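Local coordinates for 4-hydroxy-tetrahydrodipicolinate synthase (PDB 2EHH), which probably catalyses the condensation of pyruvate with aspartate beta-semialdehyde to 4-hydroxy-tetrahydrodipicolinate, a step of the diaminopimelate route to lysine, at residues A[54-59]-A[88-93]; A[186-191]-A[238-243]; A[190-195]-A[227-232]. All blocks are in the same frame, centred on the assembly; numbering follows the deposited sequence.

Overall arrangement
The chain folds as an eight-stranded parallel beta/alpha barrel followed by C-terminal helices, and the three contacts sample both parts. Contact 1 comes first along the chain and joins helices 52-66 and 81-93 on the outside of the barrel. Contacts 2 and 3 lie on the opposite side of the chain's centre, about 29 and 34 Å from contact 1, centre to centre. They start from the same region after strand 182-185, share L190 and T191, and have centres about 11 Å apart. Together they hold helix 226-242 against the barrel, contact 3 near its start and contact 2 near its end, and both also touch the second subunit of the homotetramer.

Contact 1: A[54-59]-A[88-93]; sequences EHEKVI and TAHAKE
H90 reaches across from helix 81-93 and lays its imidazole ring on E56 of helix 52-66, touching both the side chain and the backbone of that residue. The two helices follow barrel strands 71-75 and 37-40 respectively, so they are consecutive helices in the outer layer of the beta/alpha barrel. The tight part is the ring itself. E56 CB sits over one face, 3.3 Å from the H90 ring centroid and displaced toward the rim, a close CH-pi contact. H90 NE2 donates to E56 O at 3.0 Å with an N-H...O angle of 153°. The donor meets the carbonyl from the flank, well off the C=O direction and tilted out of the carbonyl plane. H90 has CG anti to its own backbone N (chi1 172°), which extends the ring across the groove, and histidine suits the place because it offers an aromatic face to a methylene and an N-H in its rim.

Deeper in, the packing is looser and wholly apolar. I59 CG2 lies 4.3 Å from A91 CA, and the branched isoleucine covers A74 of strand 71-75 together with A91, whose small side chain lets the second helix lie near.

On the outer side, E56 and H90 are partly exposed. E56 bends at its first torsion, CG lying between N and C, and the rest of the chain runs straight, bringing OE1 within 3.9 Å of H90 ND1, with the carboxylate plane turned 71° from the ring. The bond to E56 O uses the NE2 hydrogen, which leaves ND1 near this carboxylate. That separation is too long for a hydrogen bond, but the negative charge may raise the tendency of ND1 to take up the ring's second proton.

Contact 2: A[186-191]-A[238-243]; sequences GDDSLT and DLFKVL
The F240 ring carries D188 on one face: D188 CB stands 3.5 Å above the ring plane, offset toward the rim, and makes a CH-pi contact 15° off the ring normal. The D188 carboxylate, only 18° from parallel with the ring, continues past the rim at CE1. Over the same face, toward the other side of the ring, lies D188 O, 3.4 Å from F240 CE2, while S189 CA approaches obliquely. S189, next in the loop, sets OG 3.4 Å from F240 CB, and the bent chain of K241 brings CD loosely near the same hydroxyl. Phenylalanine suits the place because its broad face covers both side chain and backbone of the loop after barrel strand 182-185. F240 also touches A206, so helix 226-242 is anchored against two neighbouring loops.

D188 CG lies anti to its carbonyl carbon (chi1 -74°), leaving the carboxylate to accept hydrogen bonds from S204 OG, V205 N and A206 N. These donors probably stabilise the ionised form and fix its rotation. The side chain of D188 is about 8 Å from those of T44 and I203, predicted to bind pyruvate, which is consistent with a second-shell role, tying loops near the active site.

Contact 3: A[190-195]-A[227-232]; sequences LTLPMM and RRAREI
L192 meets A229 and R230 in a small, buried apolar contact between helix 191-196, which belongs to the barrel, and helix 226-242, which opens the C-terminal helical region. It is plain helix-to-helix packing, away from the predicted catalytic and pyruvate-binding residues, and it covers about 106 Å² of surface, both sides summed. The backbones come closest at L192 and A229, whose CA atoms are 6.9 Å apart.

A single methyl group does nearly all the touching. L192 CD1 is 3.6 Å from A229 C and equally far from R230 N, so it settles on the peptide link between these two residues. Around that landing point L192 CD1 meets A229 CB at 3.8 Å and R230 CG at 3.9 Å. The first torsion of L192 (chi1 -172°) turns its branch away from the backbone N, and the leucine projects from its short helix onto the flank of the long one. Alanine suits position 229, because its small methyl lets the leucine tip settle on the helix backbone.

Of the R230 side chain, only CG comes near L192. Beyond it the chain bends at chi3 (-67°), and the guanidinium turns to the second subunit, where NH1 donates to the backbone O of A196. An arginine fits here since its methylenes pack against leucine and its polar end still finds a partner.

Helix 191-196 follows barrel strand 182-185 and the loop after it, and helix 211-223 packs against both helices of the contact, M195 touching I218 and I232 touching L217. L192 also contacts A196 of the second subunit, so the junction between barrel and C-terminal helices lies directly beside the subunit interface.

Contact 1: A[54-59]-A[88-93]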
loop_
_atom_site.group_PDB
_atom_site.type_symbol
_atom_site.label_atom_id
_atom_site.label_comp_id
_atom_site.label_asym_id
_atom_site.label_seq_id
_atom_site.Cartn_x
_atom_site.Cartn_y
_atom_site.Cartn_z
ATOM N N GLU A 54 -36.243 -1.033 5.185
ATOM C CA GLU A 54 -36.179 0.291 4.581
ATOM C C GLU A 54 -35.636 0.116 3.168
ATOM O O GLU A 54 -36.043 0.830 2.252
ATOM C CB GLU A 54 -35.279 1.227 5.401
ATOM C CG GLU A 54 -35.906 1.678 6.715
ATOM C CD GLU A 54 -34.959 2.499 7.576
ATOM O OE1 GLU A 54 -33.785 2.094 7.715
ATOM O OE2 GLU A 54 -35.391 3.540 8.120
ATOM N N HIS A 55 -34.727 -0.842 2.995
ATOM C CA HIS A 55 -34.155 -1.128 1.682
ATOM C C HIS A 55 -35.266 -1.497 0.709
ATOM O O HIS A 55 -35.356 -0.944 -0.385
ATOM C CB HIS A 55 -33.177 -2.308 1.735
ATOM C CG HIS A 55 -31.742 -1.914 1.884
ATOM N ND1 HIS A 55 -31.206 -1.475 3.077
ATOM C CD2 HIS A 55 -30.719 -1.923 0.995
ATOM C CE1 HIS A 55 -29.918 -1.235 2.917
ATOM N NE2 HIS A 55 -29.596 -1.498 1.663
ATOM N N GLU A 56 -36.107 -2.448 1.103
ATOM C CA GLU A 56 -37.181 -2.870 0.218
ATOM C C GLU A 56 -38.232 -1.788 -0.001
ATOM O O GLU A 56 -38.783 -1.674 -1.094
ATOM C CB GLU A 56 -37.816 -4.177 0.722
ATOM C CG GLU A 56 -38.335 -4.175 2.138
ATOM C CD GLU A 56 -38.577 -5.591 2.653
ATOM O OE1 GLU A 56 -38.625 -6.533 1.828
ATOM O OE2 GLU A 56 -38.724 -5.761 3.883
ATOM N N LYS A 57 -38.484 -0.971 1.017
ATOM C CA LYS A 57 -39.469 0.102 0.899
ATOM C C LYS A 57 -38.966 1.205 -0.042
ATOM O O LYS A 57 -39.726 1.740 -0.855
ATOM C CB LYS A 57 -39.769 0.695 2.276
ATOM C CG LYS A 57 -40.920 1.697 2.307
ATOM C CD LYS A 57 -42.259 1.043 1.976
ATOM C CE LYS A 57 -43.427 1.993 2.231
ATOM N NZ LYS A 57 -43.271 3.310 1.542
ATOM N N VAL A 58 -37.688 1.548 0.072
ATOM C CA VAL A 58 -37.110 2.583 -0.780
ATOM C C VAL A 58 -37.072 2.133 -2.236
ATOM O O VAL A 58 -37.381 2.910 -3.140
ATOM C CB VAL A 58 -35.682 2.957 -0.316
ATOM C CG1 VAL A 58 -34.958 3.744 -1.402
ATOM C CG2 VAL A 58 -35.766 3.792 0.957
ATOM N N ILE A 59 -36.691 0.880 -2.462
ATOM C CA ILE A 59 -36.627 0.349 -3.814
ATOM C C ILE A 59 -38.030 0.346 -4.424
ATOM O O ILE A 59 -38.248 0.849 -5.526
ATOM C CB ILE A 59 -36.060 -1.087 -3.818
ATOM C CG1 ILE A 59 -34.605 -1.070 -3.332
ATOM C CG2 ILE A 59 -36.133 -1.680 -5.225
ATOM C CD1 ILE A 59 -34.022 -2.458 -3.067
ATOM N N THR A 88 -32.265 -9.200 -3.722
ATOM C CA THR A 88 -32.231 -9.084 -5.170
ATOM C C THR A 88 -33.554 -9.618 -5.732
ATOM O O THR A 88 -34.081 -9.094 -6.715
ATOM C CB THR A 88 -31.041 -9.863 -5.759
ATOM O OG1 THR A 88 -29.820 -9.345 -5.210
ATOM C CG2 THR A 88 -30.996 -9.708 -7.268
ATOM N N ALA A 89 -34.092 -10.651 -5.090
ATOM C CA ALA A 89 -35.368 -11.227 -5.515
ATOM C C ALA A 89 -36.448 -10.158 -5.369
ATOM O O ALA A 89 -37.299 -9.992 -6.247
ATOM C CB ALA A 89 -35.711 -12.442 -4.656
ATOM N N HIS A 90 -36.403 -9.435 -4.252
ATOM C CA HIS A 90 -37.363 -8.370 -3.981
ATOM C C HIS A 90 -37.314 -7.299 -5.069
ATOM O O HIS A 90 -38.351 -6.883 -5.592
ATOM C CB HIS A 90 -37.069 -7.719 -2.626
ATOM C CG HIS A 90 -37.885 -6.492 -2.359
ATOM N ND1 HIS A 90 -39.225 -6.542 -2.034
ATOM C CD2 HIS A 90 -37.559 -5.178 -2.411
ATOM C CE1 HIS A 90 -39.688 -5.312 -1.896
ATOM N NE2 HIS A 90 -38.698 -4.465 -2.120
ATOM N N ALA A 91 -36.107 -6.848 -5.399
ATOM C CA ALA A 91 -35.922 -5.825 -6.424
ATOM C C ALA A 91 -36.569 -6.274 -7.730
ATOM O O ALA A 91 -37.219 -5.490 -8.422
ATOM C CB ALA A 91 -34.430 -5.561 -6.636
ATOM N N LYS A 92 -36.375 -7.543 -8.059
ATOM C CA LYS A 92 -36.944 -8.143 -9.259
ATOM C C LYS A 92 -38.466 -8.046 -9.143
ATOM O O LYS A 92 -39.150 -7.556 -10.045
ATOM C CB LYS A 92 -36.500 -9.608 -9.331
ATOM C CG LYS A 92 -37.320 -10.521 -10.225
ATOM C CD LYS A 92 -37.059 -10.279 -11.688
ATOM C CE LYS A 92 -37.702 -11.373 -12.534
ATOM N NZ LYS A 92 -37.523 -11.100 -13.989
ATOM N N GLU A 93 -38.973 -8.498 -8.003
ATOM C CA GLU A 93 -40.402 -8.496 -7.713
ATOM C C GLU A 93 -41.100 -7.152 -7.858
ATOM O O GLU A 93 -42.196 -7.081 -8.420
ATOM C CB GLU A 93 -40.637 -9.013 -6.294
ATOM C CG GLU A 93 -40.492 -10.509 -6.147
ATOM C CD GLU A 93 -41.600 -11.254 -6.857
ATOM O OE1 GLU A 93 -42.783 -10.957 -6.579
ATOM O OE2 GLU A 93 -41.293 -12.133 -7.691
#

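Contact 2: A[186-191]-A[238-243]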
loop_
_atom_site.group_PDB
_atom_site.type_symbol
_atom_site.label_atom_id
_atom_site.label_comp_id
_atom_site.label_asym_id
_atom_site.label_seq_id
_atom_site.Cartn_x
_atom_site.Cartn_y
_atom_site.Cartn_z
ATOM N N GLY A 186 -16.765 4.181 -11.380
ATOM C CA GLY A 186 -17.264 4.296 -10.022
ATOM C C GLY A 186 -16.631 5.489 -9.327
ATOM O O GLY A 186 -16.668 5.603 -8.104
ATOM N N ASP A 187 -16.048 6.384 -10.115
ATOM C CA ASP A 187 -15.400 7.570 -9.574
ATOM C C ASP A 187 -15.467 8.708 -10.582
ATOM O O ASP A 187 -14.957 8.594 -11.699
ATOM C CB ASP A 187 -13.955 7.235 -9.208
ATOM C CG ASP A 187 -13.860 6.385 -7.949
ATOM O OD1 ASP A 187 -14.272 6.868 -6.867
ATOM O OD2 ASP A 187 -13.381 5.234 -8.043
ATOM N N ASP A 188 -16.105 9.805 -10.181
ATOM C CA ASP A 188 -16.288 10.961 -11.059
ATOM C C ASP A 188 -15.030 11.486 -11.731
ATOM O O ASP A 188 -15.038 11.790 -12.926
ATOM C CB ASP A 188 -16.979 12.098 -10.296
ATOM C CG ASP A 188 -18.459 11.826 -10.069
ATOM O OD1 ASP A 188 -19.204 11.753 -11.071
ATOM O OD2 ASP A 188 -18.876 11.675 -8.898
ATOM N N SER A 189 -13.952 11.604 -10.965
ATOM C CA SER A 189 -12.696 12.098 -11.512
ATOM C C SER A 189 -12.081 11.180 -12.559
ATOM O O SER A 189 -11.213 11.604 -13.315
ATOM C CB SER A 189 -11.685 12.315 -10.387
ATOM O OG SER A 189 -12.046 13.439 -9.607
ATOM N N LEU A 190 -12.531 9.932 -12.610
ATOM C CA LEU A 190 -11.969 8.967 -13.554
ATOM C C LEU A 190 -12.874 8.617 -14.732
ATOM O O LEU A 190 -12.507 7.811 -15.586
ATOM C CB LEU A 190 -11.593 7.684 -12.806
ATOM C CG LEU A 190 -10.656 7.915 -11.617
ATOM C CD1 LEU A 190 -10.411 6.606 -10.875
ATOM C CD2 LEU A 190 -9.348 8.516 -12.120
ATOM N N THR A 191 -14.053 9.219 -14.780
ATOM C CA THR A 191 -14.989 8.941 -15.860
ATOM C C THR A 191 -14.388 9.190 -17.244
ATOM O O THR A 191 -14.489 8.341 -18.128
ATOM C CB THR A 191 -16.261 9.782 -15.698
ATOM O OG1 THR A 191 -16.890 9.435 -14.456
ATOM C CG2 THR A 191 -17.235 9.515 -16.845
ATOM N N ASP A 238 -12.998 20.805 -9.430
ATOM C CA ASP A 238 -13.104 21.295 -8.056
ATOM C C ASP A 238 -14.280 20.644 -7.326
ATOM O O ASP A 238 -14.182 20.338 -6.142
ATOM C CB ASP A 238 -13.256 22.819 -8.024
ATOM C CG ASP A 238 -11.957 23.544 -8.320
ATOM O OD1 ASP A 238 -10.906 22.875 -8.423
ATOM O OD2 ASP A 238 -11.986 24.786 -8.444
ATOM N N LEU A 239 -15.392 20.434 -8.031
ATOM C CA LEU A 239 -16.551 19.792 -7.417
ATOM C C LEU A 239 -16.240 18.327 -7.108
ATOM O O LEU A 239 -16.541 17.836 -6.017
ATOM C CB LEU A 239 -17.766 19.857 -8.348
ATOM C CG LEU A 239 -19.025 19.143 -7.840
ATOM C CD1 LEU A 239 -19.564 19.859 -6.613
ATOM C CD2 LEU A 239 -20.079 19.106 -8.941
ATOM N N PHE A 240 -15.637 17.633 -8.072
ATOM C CA PHE A 240 -15.294 16.221 -7.895
ATOM C C PHE A 240 -14.417 16.001 -6.666
ATOM O O PHE A 240 -14.606 15.040 -5.923
ATOM C CB PHE A 240 -14.555 15.670 -9.124
ATOM C CG PHE A 240 -15.402 15.563 -10.370
ATOM C CD1 PHE A 240 -16.791 15.656 -10.311
ATOM C CD2 PHE A 240 -14.799 15.332 -11.606
ATOM C CE1 PHE A 240 -17.566 15.519 -11.462
ATOM C CE2 PHE A 240 -15.563 15.194 -12.765
ATOM C CZ PHE A 240 -16.952 15.287 -12.691
ATOM N N LYS A 241 -13.455 16.892 -6.449
ATOM C CA LYS A 241 -12.564 16.743 -5.304
ATOM C C LYS A 241 -13.213 17.079 -3.961
ATOM O O LYS A 241 -13.095 16.312 -3.008
ATOM C CB LYS A 241 -11.307 17.598 -5.497
ATOM C CG LYS A 241 -10.456 17.182 -6.693
ATOM C CD LYS A 241 -10.140 15.680 -6.674
ATOM C CE LYS A 241 -9.306 15.281 -5.459
ATOM N NZ LYS A 241 -9.209 13.794 -5.315
ATOM N N VAL A 242 -13.910 18.209 -3.880
ATOM C CA VAL A 242 -14.533 18.596 -2.615
ATOM C C VAL A 242 -15.588 17.602 -2.110
ATOM O O VAL A 242 -15.804 17.485 -0.903
ATOM C CB VAL A 242 -15.158 20.017 -2.699
ATOM C CG1 VAL A 242 -16.482 19.974 -3.450
ATOM C CG2 VAL A 242 -15.343 20.588 -1.299
ATOM N N LEU A 243 -16.238 16.879 -3.021
ATOM C CA LEU A 243 -17.251 15.906 -2.610
ATOM C C LEU A 243 -16.638 14.734 -1.855
ATOM O O LEU A 243 -17.353 13.894 -1.311
ATOM C CB LEU A 243 -18.028 15.395 -3.825
ATOM C CG LEU A 243 -19.280 16.202 -4.195
ATOM C CD1 LEU A 243 -18.998 17.686 -4.124
ATOM C CD2 LEU A 243 -19.741 15.813 -5.584
#

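Contact 3: A[190-195]-A[227-232]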
loop_
_atom_site.group_PDB
_atom_site.type_symbol
_atom_site.label_atom_id
_atom_site.label_comp_id
_atom_site.label_asym_id
_atom_site.label_seq_id
_atom_site.Cartn_x
_atom_site.Cartn_y
_atom_site.Cartn_z
ATOM N N LEU A 190 -12.531 9.932 -12.610
ATOM C CA LEU A 190 -11.969 8.967 -13.554
ATOM C C LEU A 190 -12.874 8.617 -14.732
ATOM O O LEU A 190 -12.507 7.811 -15.586
ATOM C CB LEU A 190 -11.593 7.684 -12.806
ATOM C CG LEU A 190 -10.656 7.915 -11.617
ATOM C CD1 LEU A 190 -10.411 6.606 -10.875
ATOM C CD2 LEU A 190 -9.348 8.516 -12.120
ATOM N N THR A 191 -14.053 9.219 -14.780
ATOM C CA THR A 191 -14.989 8.941 -15.860
ATOM C C THR A 191 -14.388 9.190 -17.244
ATOM O O THR A 191 -14.489 8.341 -18.128
ATOM C CB THR A 191 -16.261 9.782 -15.698
ATOM O OG1 THR A 191 -16.890 9.435 -14.456
ATOM C CG2 THR A 191 -17.235 9.515 -16.845
ATOM N N LEU A 192 -13.751 10.343 -17.427
ATOM C CA LEU A 192 -13.166 10.671 -18.726
ATOM C C LEU A 192 -12.134 9.634 -19.180
ATOM O O LEU A 192 -12.283 9.034 -20.245
ATOM C CB LEU A 192 -12.551 12.077 -18.695
ATOM C CG LEU A 192 -12.071 12.650 -20.036
ATOM C CD1 LEU A 192 -12.023 14.174 -19.955
ATOM C CD2 LEU A 192 -10.704 12.072 -20.393
ATOM N N PRO A 193 -11.076 9.402 -18.381
ATOM C CA PRO A 193 -10.097 8.403 -18.827
ATOM C C PRO A 193 -10.684 6.997 -18.996
ATOM O O PRO A 193 -10.293 6.260 -19.898
ATOM C CB PRO A 193 -8.999 8.476 -17.757
ATOM C CG PRO A 193 -9.731 8.996 -16.524
ATOM C CD PRO A 193 -10.658 10.037 -17.118
ATOM N N MET A 194 -11.628 6.616 -18.141
ATOM C CA MET A 194 -12.222 5.291 -18.265
ATOM C C MET A 194 -13.059 5.180 -19.540
ATOM O O MET A 194 -13.052 4.144 -20.206
ATOM C CB MET A 194 -13.099 4.966 -17.055
ATOM C CG MET A 194 -12.317 4.547 -15.827
ATOM S SD MET A 194 -13.362 3.646 -14.678
ATOM C CE MET A 194 -12.294 3.684 -13.176
ATOM N N MET A 195 -13.785 6.238 -19.881
ATOM C CA MET A 195 -14.597 6.187 -21.092
ATOM C C MET A 195 -13.720 6.244 -22.343
ATOM O O MET A 195 -14.070 5.687 -23.384
ATOM C CB MET A 195 -15.647 7.299 -21.077
ATOM C CG MET A 195 -16.758 7.012 -20.068
ATOM S SD MET A 195 -18.102 8.203 -20.061
ATOM C CE MET A 195 -19.043 7.633 -21.504
ATOM N N ARG A 227 -12.208 16.694 -26.474
ATOM C CA ARG A 227 -11.763 18.070 -26.290
ATOM C C ARG A 227 -12.850 18.707 -25.429
ATOM O O ARG A 227 -12.571 19.452 -24.492
ATOM C CB ARG A 227 -11.682 18.817 -27.624
ATOM C CG ARG A 227 -11.573 20.330 -27.455
ATOM C CD ARG A 227 -11.711 21.062 -28.784
ATOM N NE ARG A 227 -10.550 20.866 -29.645
ATOM C CZ ARG A 227 -9.331 21.324 -29.372
ATOM N NH1 ARG A 227 -9.111 22.010 -28.257
ATOM N NH2 ARG A 227 -8.332 21.103 -30.218
ATOM N N ARG A 228 -14.098 18.405 -25.765
ATOM C CA ARG A 228 -15.233 18.930 -25.020
ATOM C C ARG A 228 -15.309 18.229 -23.663
ATOM O O ARG A 228 -15.637 18.849 -22.656
ATOM C CB ARG A 228 -16.527 18.711 -25.807
ATOM C CG ARG A 228 -17.800 19.082 -25.057
ATOM C CD ARG A 228 -17.799 20.532 -24.587
ATOM N NE ARG A 228 -19.061 20.871 -23.929
ATOM C CZ ARG A 228 -19.239 21.929 -23.143
ATOM N NH1 ARG A 228 -18.236 22.765 -22.910
ATOM N NH2 ARG A 228 -20.420 22.143 -22.577
ATOM N N ALA A 229 -15.004 16.935 -23.646
ATOM C CA ALA A 229 -15.028 16.164 -22.407
ATOM C C ALA A 229 -14.036 16.771 -21.413
ATOM O O ALA A 229 -14.363 16.982 -20.245
ATOM C CB ALA A 229 -14.676 14.708 -22.688
ATOM N N ARG A 230 -12.826 17.056 -21.880
ATOM C CA ARG A 230 -11.810 17.659 -21.023
ATOM C C ARG A 230 -12.278 19.013 -20.502
ATOM O O ARG A 230 -12.002 19.380 -19.363
ATOM C CB ARG A 230 -10.489 17.853 -21.783
ATOM C CG ARG A 230 -9.655 16.592 -21.962
ATOM C CD ARG A 230 -8.243 16.937 -22.452
ATOM N NE ARG A 230 -8.241 17.481 -23.810
ATOM C CZ ARG A 230 -8.378 16.753 -24.915
ATOM N NH1 ARG A 230 -8.525 15.434 -24.842
ATOM N NH2 ARG A 230 -8.378 17.348 -26.103
ATOM N N GLU A 231 -12.979 19.766 -21.345
ATOM C CA GLU A 231 -13.457 21.078 -20.939
ATOM C C GLU A 231 -14.390 20.956 -19.738
ATOM O O GLU A 231 -14.277 21.704 -18.769
ATOM C CB GLU A 231 -14.199 21.750 -22.095
ATOM C CG GLU A 231 -14.273 23.253 -21.982
ATOM C CD GLU A 231 -15.168 23.864 -23.044
ATOM O OE1 GLU A 231 -15.077 23.436 -24.217
ATOM O OE2 GLU A 231 -15.957 24.772 -22.701
ATOM N N ILE A 232 -15.313 20.008 -19.811
ATOM C CA ILE A 232 -16.272 19.790 -18.742
ATOM C C ILE A 232 -15.605 19.165 -17.523
ATOM O O ILE A 232 -15.884 19.553 -16.389
ATOM C CB ILE A 232 -17.414 18.880 -19.215
ATOM C CG1 ILE A 232 -18.098 19.517 -20.432
ATOM C CG2 ILE A 232 -18.418 18.674 -18.090
ATOM C CD1 ILE A 232 -19.084 18.601 -21.125
#